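Local coordinates for pilotin OutS (Dickeya dadantii, PDB 3UTK), which is the pilotin of the type II secretion system, a lipoprotein that interacts with secretin OutD and is required to export pectate lyases and cellulases across the outer membrane, at residues Ala40-Gln43 / Ile44-Ala48. Numbering follows the deposited sequence.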
ATOM      1  N   ALA A  40       4.901   1.909 -17.107  1.00 57.27           N
ATOM      2  CA  ALA A  40       4.247   2.836 -16.185  1.00 57.64           C
ATOM      3  C   ALA A  40       2.984   2.252 -15.563  1.00 58.24           C
ATOM      4  O   ALA A  40       2.615   2.607 -14.439  1.00 56.59           O
ATOM      5  CB  ALA A  40       3.929   4.146 -16.889  1.00 58.12           C
ATOM      6  N   ASN A  41       2.320   1.368 -16.303  1.00 59.70           N
ATOM      7  CA  ASN A  41       1.111   0.716 -15.812  1.00 60.91           C
ATOM      8  C   ASN A  41       1.428  -0.196 -14.642  1.00 58.23           C
ATOM      9  O   ASN A  41       0.782  -0.132 -13.595  1.00 58.61           O
ATOM     10  CB  ASN A  41       0.434  -0.087 -16.924  1.00 64.30           C
ATOM     11  CG  ASN A  41       0.010   0.780 -18.091  1.00 68.29           C
ATOM     12  OD1 ASN A  41      -0.098   2.001 -17.964  1.00 69.22           O
ATOM     13  ND2 ASN A  41      -0.241   0.150 -19.237  1.00 69.37           N
ATOM     14  N   GLU A  42       2.425  -1.052 -14.828  1.00 54.93           N
ATOM     15  CA  GLU A  42       2.848  -1.940 -13.761  1.00 52.55           C
ATOM     16  C   GLU A  42       3.253  -1.133 -12.533  1.00 47.70           C
ATOM     17  O   GLU A  42       3.000  -1.548 -11.410  1.00 48.37           O
ATOM     18  CB  GLU A  42       3.992  -2.843 -14.219  1.00 55.75           C
ATOM     19  CG  GLU A  42       3.591  -3.836 -15.302  1.00 60.36           C
ATOM     20  CD  GLU A  42       4.665  -4.874 -15.569  1.00 64.46           C
ATOM     21  OE1 GLU A  42       5.677  -4.892 -14.831  1.00 65.19           O
ATOM     22  OE2 GLU A  42       4.496  -5.671 -16.518  1.00 66.36           O
ATOM     23  N   GLN A  43       3.865   0.028 -12.745  1.00 42.10           N
ATOM     24  CA  GLN A  43       4.324   0.845 -11.621  1.00 38.58           C
ATOM     25  C   GLN A  43       3.182   1.292 -10.710  1.00 37.71           C
ATOM     26  O   GLN A  43       3.230   1.080  -9.494  1.00 35.40           O
ATOM     27  CB  GLN A  43       5.128   2.053 -12.117  1.00 36.69           C
ATOM     28  CG  GLN A  43       6.384   1.663 -12.869  1.00 34.98           C
ATOM     29  CD  GLN A  43       7.215   2.852 -13.294  1.00 34.13           C
ATOM     30  OE1 GLN A  43       6.812   4.007 -13.128  1.00 29.98           O
ATOM     31  NE2 GLN A  43       8.390   2.577 -13.850  1.00 36.56           N
ATOM     32  N   ILE A  44       2.153   1.894 -11.302  1.00 39.09           N
ATOM     33  CA  ILE A  44       1.034   2.440 -10.537  1.00 37.97           C
ATOM     34  C   ILE A  44       0.271   1.350  -9.792  1.00 39.55           C
ATOM     35  O   ILE A  44      -0.080   1.511  -8.621  1.00 39.12           O
ATOM     36  CB  ILE A  44       0.059   3.206 -11.441  1.00 42.03           C
ATOM     37  CG1 ILE A  44       0.809   4.274 -12.240  1.00 45.17           C
ATOM     38  CG2 ILE A  44      -1.055   3.822 -10.610  1.00 42.19           C
ATOM     39  CD1 ILE A  44      -0.047   4.988 -13.260  1.00 47.49           C
ATOM     40  N   SER A  45       0.015   0.244 -10.479  1.00 39.54           N
ATOM     41  CA  SER A  45      -0.658  -0.902  -9.878  1.00 40.42           C
ATOM     42  C   SER A  45       0.119  -1.454  -8.690  1.00 38.69           C
ATOM     43  O   SER A  45      -0.470  -1.902  -7.700  1.00 38.05           O
ATOM     44  CB  SER A  45      -0.836  -2.005 -10.915  1.00 43.03           C
ATOM     45  OG  SER A  45      -1.839  -1.652 -11.845  1.00 48.76           O
ATOM     46  N   GLN A  46       1.442  -1.434  -8.799  1.00 35.65           N
ATOM     47  CA  GLN A  46       2.291  -1.962  -7.740  1.00 33.43           C
ATOM     48  C   GLN A  46       2.223  -1.091  -6.492  1.00 29.49           C
ATOM     49  O   GLN A  46       2.119  -1.604  -5.380  1.00 27.96           O
ATOM     50  CB  GLN A  46       3.741  -2.119  -8.221  1.00 37.14           C
ATOM     51  CG  GLN A  46       3.924  -3.258  -9.222  1.00 42.00           C
ATOM     52  CD  GLN A  46       5.378  -3.591  -9.512  1.00 45.25           C
ATOM     53  OE1 GLN A  46       6.298  -2.990  -8.954  1.00 45.59           O
ATOM     54  NE2 GLN A  46       5.589  -4.561 -10.394  1.00 47.58           N
ATOM     55  N   LEU A  47       2.285   0.226  -6.677  1.00 27.63           N
ATOM     56  CA  LEU A  47       2.214   1.151  -5.550  1.00 25.54           C
ATOM     57  C   LEU A  47       0.855   1.085  -4.866  1.00 26.25           C
ATOM     58  O   LEU A  47       0.774   1.108  -3.636  1.00 25.49           O
ATOM     59  CB  LEU A  47       2.498   2.582  -6.002  1.00 26.83           C
ATOM     60  CG  LEU A  47       3.872   2.784  -6.636  1.00 25.84           C
ATOM     61  CD1 LEU A  47       4.037   4.229  -7.100  1.00 28.20           C
ATOM     62  CD2 LEU A  47       4.967   2.399  -5.660  1.00 28.01           C
ATOM     63  N   ALA A  48      -0.205   0.995  -5.670  1.00 25.04           N
ATOM     64  CA  ALA A  48      -1.565   0.967  -5.147  1.00 24.69           C
ATOM     65  C   ALA A  48      -1.776  -0.276  -4.302  1.00 25.89           C
ATOM     66  O   ALA A  48      -2.470  -0.238  -3.286  1.00 27.49           O
ATOM     67  CB  ALA A  48      -2.595   1.030  -6.288  1.00 24.92           C
TER
HETATM   68  O   HOH W   1      -2.426   0.493 -13.526  1.00 50.94           O
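The carbonyl O of Asn41 is gripped twice. Ser45 N donates to it at 3.2 Å in a nearly straight bond, 174° at the hydrogen. A water also donates to Asn41 O and sits 2.8 Å from Ser45 OG, so it bridges the carbonyl and the hydroxyl on the exposed side of the helix. Ser45 OG lies beside its own backbone N (chi1 -73°), which turns it back toward the previous turn and within range of this water. One residue on, Gln46 N donates to Glu42 O at 3.0 Å, with a more bent angle of 144°. The Gln46 side chain leaves alongside the same carbonyl, with CB 3.3 Å from Glu42 O, and runs on extended. Leu47 N binds Gln43 O, and Leu47 CG rests 3.4 Å from that oxygen. Ile44 N bonds to Ala40 O, while Ile44 CG1 packs against this carbonyl at 3.3 Å. Elsewhere, Gln43 OE1 is hydrogen-bonded to Tyr90 OH, and Ile44 and Ala48 touch Leu96 of helix 94-106. These i to i+4 bonds form the first turns of helix 40-60, amphipathic here, with Asn41 and Gln46 exposed and Gln43 and Leu47 buried, in the all-helical pilotin fold of nested hairpins.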